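Local atomic coordinates of contact-dependent inhibitor A (Escherichia coli NC101, PDB entry 5I4Q), a protein that is the toxin domain of a contact-dependent inhibition system, probably harming neighbouring bacteria unless its presumed immunity protein, the contact-dependent inhibitor immunity chain, blocks it. Residues M22-Y28 with T80-I86; V47-K53 with R66-L72. All coordinates share one frame; numbering follows the deposited sequence.

From the N terminus the chain builds an antiparallel sheet, 8-12, 16-19 and 22-25, whose last strand runs straight into helix 26-34. Contact 1 joins this strand and the start of the helix to the final strand, 82-88, and so closes a loop holding most of the chain. Contact 2 is nested inside that loop: the end of helix 40-48 and the start of strand 53-56 meet strand 65-69 and the turn after it. Both contacts reach the second sheet, contact 1 at the outermost strand 82-88, contact 2 at the other outermost strand, 53-56, and its neighbour 65-69. Their centres lie about 16 Å apart, yet they touch where Ile-86 CD1 packs 4.1 Å from Val-47 CG2.

Contact 1 of 2, residues M22-Y28 with T80-I86; sequences MKFSKSY and TGQVGHI
Lys-23 and Gln-82 form a lone beta bridge between the edge strands of two separate antiparallel sheets, and past it a single water continues the join. Both backbone bonds of the bridge belong to Lys-23: its N gives to Gly-81 O at 2.8 Å, while its O accepts from Val-83 N at 2.8 Å. Strands 22-25 and 82-86 point 44° apart, and where they diverge the water accepts from Ser-25 N and Gln-82 NE2 and donates to Val-83 O, three bonds in all. Gln-82 reaches it with an extended chain, its CG anti to the backbone N (chi1 -175°). Lys-23 crosses that chain, CG lying 3.8 Å from Gln-82 CB, and its CE and NZ end beside Thr-80; the ammonium also makes a cation-pi contact with Phe-16. Next along the strands Val-83 sits over one face of the Phe-24 ring in a CH-pi contact, CB 3.8 Å from the ring centroid, while Ile-86 CG2 lies near the ring plane at its edge. Phe-41 of helix 40-48 meets the Phe-24 ring edge-to-face. Segment 80-86 carries two irregularities, a G1 bulge at Gly-81 and Gln-82 opposite Asn-77 and a classic bulge at Gly-84 and His-85 opposite Ile-75. His-85 NE2 is hydrogen-bonded to Asp-84 of the neighbouring immunity-protein chain, which places this strand at the toxin–immunity interface. Ser-25 is the N-cap of helix 26-34, its OG accepting from Tyr-28 N. From that first turn the Tyr-28 ring reaches across to strand 82-86 with Gly-84 O over one face, and its OH accepts from Ile-86 N at 3.0 Å, an almost straight bond of 172°.

Contact 2 of 2, residues V47-K53 with R66-L72; sequences VLNSNPK and RYEGAGL
The Tyr-67 ring is met by Pro-52 at its edge: CG of the proline lies near the ring plane, 3.6 Å from Tyr-67 CD2, and the proline ring and the tyrosine side chain lie alongside each other with the same heading. Leu-48 comes in obliquely, CD2 3.7 Å from Tyr-67 CE2, while Tyr-76 packs against the same ring edge-to-face. Val-47 divides its branches: CG1 touches Tyr-67 CB, and CG2 turns the other way to Leu-72 CD1 at 3.7 Å. Next to this apolar patch the chain leaves the helix and enters the sheet. Lys-53 and Glu-68 are an antiparallel hydrogen-bonded pair, Lys-53 N giving to Glu-68 O at 3.0 Å and Glu-68 N returning to Lys-53 O at 2.9 Å. Their side chains share one side of the sheet, where Glu-68 also forms a salt bridge with Arg-66, modelled too short to be taken literally. Directly after Glu-68 the strand turns back: Gly-69 to Leu-72 form a type I' turn, the tight two-residue link of a beta hairpin. Ser-50 lies against this turn. Its OG, set between backbone N and carbonyl carbon (chi1 69°), donates to Val-47 O at 2.7 Å; the amide of Ser-50 approaches that oxygen from the same face, so two bonds hold this one carbonyl, in the last turn of the helix. The same OG rests 3.3 Å from Gly-69 CA, a close fit against a residue with no side chain. The contact thus docks the C-terminal end of helix 40-48 on the hairpin of strands 65-69 and 72-77, Met-74 packing on Val-47, Leu-48 and Tyr-67, and sets strand 53-56 along the outer side of 65-69.

Contact 1 of 2, residues M22-Y28 with T80-I86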
loop_
_atom_site.group_PDB
_atom_site.type_symbol
_atom_site.label_atom_id
_atom_site.label_comp_id
_atom_site.label_asym_id
_atom_site.label_seq_id
_atom_site.Cartn_x
_atom_site.Cartn_y
_atom_site.Cartn_z
HETATM N N MSE A 22 28.392 7.178 -25.619
HETATM C CA MSE A 22 28.139 6.348 -24.446
HETATM C C MSE A 22 27.825 4.935 -24.863
HETATM O O MSE A 22 27.305 4.683 -25.961
HETATM C CB MSE A 22 26.951 6.875 -23.679
HETATM C CG MSE A 22 27.195 8.228 -23.017
HETATM SE SE MSE A 22 25.493 8.952 -22.279
HETATM C CE MSE A 22 24.593 9.600 -23.919
ATOM N N LYS A 23 28.085 3.975 -23.973
ATOM C CA LYS A 23 27.645 2.633 -24.251
ATOM C C LYS A 23 27.315 1.856 -23.006
ATOM O O LYS A 23 27.858 2.107 -21.936
ATOM C CB LYS A 23 28.652 1.897 -25.154
ATOM C CG LYS A 23 29.787 1.191 -24.457
ATOM C CD LYS A 23 30.728 0.566 -25.499
ATOM C CE LYS A 23 32.017 0.034 -24.860
ATOM N NZ LYS A 23 33.031 -0.420 -25.862
ATOM N N PHE A 24 26.375 0.926 -23.186
ATOM C CA PHE A 24 25.904 -0.022 -22.180
ATOM C C PHE A 24 25.977 -1.445 -22.722
ATOM O O PHE A 24 25.576 -1.671 -23.855
ATOM C CB PHE A 24 24.420 0.214 -21.867
ATOM C CG PHE A 24 24.160 1.382 -20.961
ATOM C CD1 PHE A 24 24.078 2.679 -21.467
ATOM C CD2 PHE A 24 23.947 1.192 -19.608
ATOM C CE1 PHE A 24 23.825 3.756 -20.630
ATOM C CE2 PHE A 24 23.694 2.246 -18.781
ATOM C CZ PHE A 24 23.634 3.540 -19.282
ATOM N N SER A 25 26.398 -2.412 -21.919
ATOM C CA SER A 25 26.229 -3.830 -22.353
ATOM C C SER A 25 24.743 -4.155 -22.616
ATOM O O SER A 25 23.830 -3.540 -22.043
ATOM C CB SER A 25 26.812 -4.824 -21.359
ATOM O OG SER A 25 25.944 -5.044 -20.284
ATOM N N LYS A 26 24.531 -5.114 -23.494
ATOM C CA LYS A 26 23.213 -5.566 -23.846
ATOM C C LYS A 26 22.391 -5.869 -22.612
ATOM O O LYS A 26 21.261 -5.426 -22.491
ATOM C CB LYS A 26 23.292 -6.837 -24.723
ATOM C CG LYS A 26 21.962 -7.292 -25.333
ATOM C CD LYS A 26 21.999 -8.745 -25.826
ATOM C CE LYS A 26 20.631 -9.231 -26.308
ATOM N NZ LYS A 26 19.737 -9.637 -25.186
ATOM N N SER A 27 22.920 -6.678 -21.717
ATOM C CA SER A 27 22.066 -7.172 -20.649
ATOM C C SER A 27 21.860 -6.061 -19.632
ATOM O O SER A 27 20.762 -5.921 -19.121
ATOM C CB SER A 27 22.638 -8.436 -19.993
ATOM O OG SER A 27 23.887 -8.122 -19.406
ATOM N N TYR A 28 22.882 -5.246 -19.365
ATOM C CA TYR A 28 22.700 -4.219 -18.347
ATOM C C TYR A 28 21.654 -3.205 -18.831
ATOM O O TYR A 28 20.724 -2.861 -18.098
ATOM C CB TYR A 28 24.014 -3.553 -17.937
ATOM C CG TYR A 28 23.885 -2.677 -16.731
ATOM C CD1 TYR A 28 23.283 -3.152 -15.557
ATOM C CD2 TYR A 28 24.389 -1.406 -16.730
ATOM C CE1 TYR A 28 23.143 -2.348 -14.428
ATOM C CE2 TYR A 28 24.249 -0.574 -15.623
ATOM C CZ TYR A 28 23.639 -1.037 -14.470
ATOM O OH TYR A 28 23.517 -0.191 -13.387
ATOM N N THR A 80 36.381 4.313 -23.121
ATOM C CA THR A 80 35.479 3.549 -23.962
ATOM C C THR A 80 34.067 4.138 -24.011
ATOM O O THR A 80 33.308 3.801 -24.883
ATOM C CB THR A 80 35.424 2.075 -23.553
ATOM O OG1 THR A 80 34.741 1.918 -22.309
ATOM C CG2 THR A 80 36.808 1.506 -23.432
ATOM N N GLY A 81 33.718 5.012 -23.085
ATOM C CA GLY A 81 32.364 5.516 -22.993
ATOM C C GLY A 81 31.378 4.559 -22.318
ATOM O O GLY A 81 30.165 4.807 -22.275
ATOM N N GLN A 82 31.876 3.465 -21.764
ATOM C CA GLN A 82 30.963 2.473 -21.194
ATOM C C GLN A 82 30.542 2.879 -19.808
ATOM O O GLN A 82 31.384 3.147 -18.948
ATOM C CB GLN A 82 31.558 1.069 -21.115
ATOM C CG GLN A 82 30.568 0.017 -20.643
ATOM C CD GLN A 82 31.121 -1.400 -20.726
ATOM O OE1 GLN A 82 32.234 -1.607 -21.157
ATOM N NE2 GLN A 82 30.312 -2.385 -20.334
ATOM N N VAL A 83 29.228 2.891 -19.633
ATOM C CA VAL A 83 28.590 2.969 -18.308
ATOM C C VAL A 83 28.485 1.580 -17.731
ATOM O O VAL A 83 27.660 0.794 -18.196
ATOM C CB VAL A 83 27.156 3.526 -18.447
ATOM C CG1 VAL A 83 26.482 3.587 -17.101
ATOM C CG2 VAL A 83 27.206 4.893 -19.080
ATOM N N GLY A 84 29.303 1.248 -16.738
ATOM C CA GLY A 84 29.291 -0.132 -16.195
ATOM C C GLY A 84 28.221 -0.349 -15.122
ATOM O O GLY A 84 27.753 -1.476 -14.900
ATOM N N HIS A 85 27.875 0.742 -14.440
ATOM C CA HIS A 85 26.877 0.735 -13.403
ATOM C C HIS A 85 26.386 2.155 -13.088
ATOM O O HIS A 85 27.178 3.078 -12.998
ATOM C CB HIS A 85 27.441 0.111 -12.153
ATOM C CG HIS A 85 26.452 0.018 -11.039
ATOM N ND1 HIS A 85 26.519 0.809 -9.913
ATOM C CD2 HIS A 85 25.380 -0.797 -10.872
ATOM C CE1 HIS A 85 25.517 0.502 -9.110
ATOM N NE2 HIS A 85 24.816 -0.471 -9.671
ATOM N N ILE A 86 25.078 2.292 -12.895
ATOM C CA ILE A 86 24.460 3.537 -12.545
ATOM C C ILE A 86 23.232 3.231 -11.639
ATOM O O ILE A 86 22.487 2.318 -11.910
ATOM C CB ILE A 86 24.056 4.309 -13.811
ATOM C CG1 ILE A 86 23.470 5.669 -13.469
ATOM C CG2 ILE A 86 23.103 3.509 -14.647
ATOM C CD1 ILE A 86 23.636 6.698 -14.585
HETATM O O HOH W 1 27.471 -1.765 -19.278
#

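Contact 2 of 2, residues V47-K53 with R66-L72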
loop_
_atom_site.group_PDB
_atom_site.type_symbol
_atom_site.label_atom_id
_atom_site.label_comp_id
_atom_site.label_asym_id
_atom_site.label_seq_id
_atom_site.Cartn_x
_atom_site.Cartn_y
_atom_site.Cartn_z
ATOM N N VAL A 47 24.262 12.729 -15.549
ATOM C CA VAL A 47 25.405 12.700 -14.629
ATOM C C VAL A 47 26.585 13.476 -15.236
ATOM O O VAL A 47 27.228 14.252 -14.561
ATOM C CB VAL A 47 25.823 11.263 -14.273
ATOM C CG1 VAL A 47 27.039 11.283 -13.369
ATOM C CG2 VAL A 47 24.676 10.542 -13.562
ATOM N N LEU A 48 26.870 13.210 -16.509
ATOM C CA LEU A 48 28.031 13.754 -17.162
ATOM C C LEU A 48 27.919 15.289 -17.225
ATOM O O LEU A 48 28.917 15.949 -17.152
ATOM C CB LEU A 48 28.202 13.159 -18.571
ATOM C CG LEU A 48 28.698 11.719 -18.615
ATOM C CD1 LEU A 48 28.712 11.206 -20.048
ATOM C CD2 LEU A 48 30.109 11.576 -18.038
ATOM N N ASN A 49 26.693 15.814 -17.307
ATOM C CA ASN A 49 26.382 17.246 -17.405
ATOM C C ASN A 49 26.066 17.938 -16.085
ATOM O O ASN A 49 25.557 19.069 -16.061
ATOM C CB ASN A 49 25.192 17.435 -18.370
ATOM C CG ASN A 49 25.596 17.250 -19.820
ATOM O OD1 ASN A 49 26.751 17.355 -20.150
ATOM N ND2 ASN A 49 24.658 16.989 -20.670
ATOM N N SER A 50 26.352 17.272 -14.982
ATOM C CA SER A 50 25.979 17.795 -13.639
ATOM C C SER A 50 27.167 18.313 -12.868
ATOM O O SER A 50 27.089 18.403 -11.661
ATOM C CB SER A 50 25.371 16.678 -12.773
ATOM O OG SER A 50 26.377 15.741 -12.431
ATOM N N ASN A 51 28.261 18.629 -13.556
ATOM C CA ASN A 51 29.560 18.823 -12.902
ATOM C C ASN A 51 29.804 17.762 -11.875
ATOM O O ASN A 51 29.873 18.025 -10.714
ATOM C CB ASN A 51 29.642 20.174 -12.214
ATOM C CG ASN A 51 31.019 20.447 -11.608
ATOM O OD1 ASN A 51 32.053 20.044 -12.149
ATOM N ND2 ASN A 51 31.030 21.158 -10.501
ATOM N N PRO A 52 29.928 16.531 -12.311
ATOM C CA PRO A 52 29.972 15.488 -11.292
ATOM C C PRO A 52 31.298 15.435 -10.519
ATOM O O PRO A 52 32.321 15.864 -11.031
ATOM C CB PRO A 52 29.761 14.213 -12.114
ATOM C CG PRO A 52 30.268 14.567 -13.494
ATOM C CD PRO A 52 29.965 16.012 -13.695
ATOM N N LYS A 53 31.247 14.942 -9.283
ATOM C CA LYS A 53 32.412 14.581 -8.499
ATOM C C LYS A 53 32.984 13.302 -9.110
ATOM O O LYS A 53 32.268 12.311 -9.293
ATOM C CB LYS A 53 31.967 14.338 -7.074
ATOM C CG LYS A 53 33.014 13.834 -6.096
ATOM C CD LYS A 53 32.502 14.021 -4.659
ATOM C CE LYS A 53 32.393 15.516 -4.263
ATOM N NZ LYS A 53 31.547 15.804 -3.059
ATOM N N ARG A 66 34.383 6.523 -10.690
ATOM C CA ARG A 66 33.113 6.824 -10.093
ATOM C C ARG A 66 32.750 8.298 -10.260
ATOM O O ARG A 66 33.479 9.157 -9.807
ATOM C CB ARG A 66 33.163 6.501 -8.645
ATOM C CG ARG A 66 31.813 6.423 -7.968
ATOM C CD ARG A 66 32.014 6.743 -6.497
ATOM N NE ARG A 66 30.778 6.611 -5.727
ATOM C CZ ARG A 66 30.079 7.619 -5.194
ATOM N NH1 ARG A 66 30.465 8.895 -5.332
ATOM N NH2 ARG A 66 28.962 7.344 -4.526
ATOM N N TYR A 67 31.576 8.541 -10.855
ATOM C CA TYR A 67 31.009 9.844 -11.054
ATOM C C TYR A 67 29.748 9.984 -10.196
ATOM O O TYR A 67 28.893 9.064 -10.135
ATOM C CB TYR A 67 30.568 10.001 -12.502
ATOM C CG TYR A 67 31.642 10.193 -13.525
ATOM C CD1 TYR A 67 32.629 9.222 -13.737
ATOM C CD2 TYR A 67 31.639 11.310 -14.362
ATOM C CE1 TYR A 67 33.595 9.386 -14.729
ATOM C CE2 TYR A 67 32.598 11.473 -15.350
ATOM C CZ TYR A 67 33.577 10.510 -15.522
ATOM O OH TYR A 67 34.529 10.679 -16.483
ATOM N N GLU A 68 29.593 11.136 -9.565
ATOM C CA GLU A 68 28.432 11.385 -8.747
ATOM C C GLU A 68 27.830 12.753 -9.036
ATOM O O GLU A 68 28.496 13.761 -8.889
ATOM C CB GLU A 68 28.798 11.309 -7.280
ATOM C CG GLU A 68 27.559 11.323 -6.369
ATOM C CD GLU A 68 27.872 10.987 -4.917
ATOM O OE1 GLU A 68 29.063 10.705 -4.613
ATOM O OE2 GLU A 68 26.940 11.023 -4.080
ATOM N N GLY A 69 26.563 12.780 -9.410
ATOM C CA GLY A 69 25.885 13.999 -9.723
ATOM C C GLY A 69 24.480 13.703 -10.180
ATOM O O GLY A 69 24.165 12.579 -10.472
ATOM N N ALA A 70 23.640 14.718 -10.181
ATOM C CA ALA A 70 22.243 14.619 -10.556
ATOM C C ALA A 70 21.470 13.553 -9.803
ATOM O O ALA A 70 20.542 12.939 -10.328
ATOM C CB ALA A 70 22.133 14.390 -12.052
ATOM N N GLY A 71 21.830 13.343 -8.562
ATOM C CA GLY A 71 21.131 12.335 -7.772
ATOM C C GLY A 71 21.571 10.891 -8.029
ATOM O O GLY A 71 20.978 9.984 -7.532
ATOM N N LEU A 72 22.630 10.690 -8.801
ATOM C CA LEU A 72 23.037 9.359 -9.189
ATOM C C LEU A 72 24.545 9.190 -9.049
ATOM O O LEU A 72 25.276 10.164 -8.965
ATOM C CB LEU A 72 22.647 9.085 -10.651
ATOM C CG LEU A 72 21.216 9.289 -11.096
ATOM C CD1 LEU A 72 21.185 9.683 -12.541
ATOM C CD2 LEU A 72 20.408 8.011 -10.912
#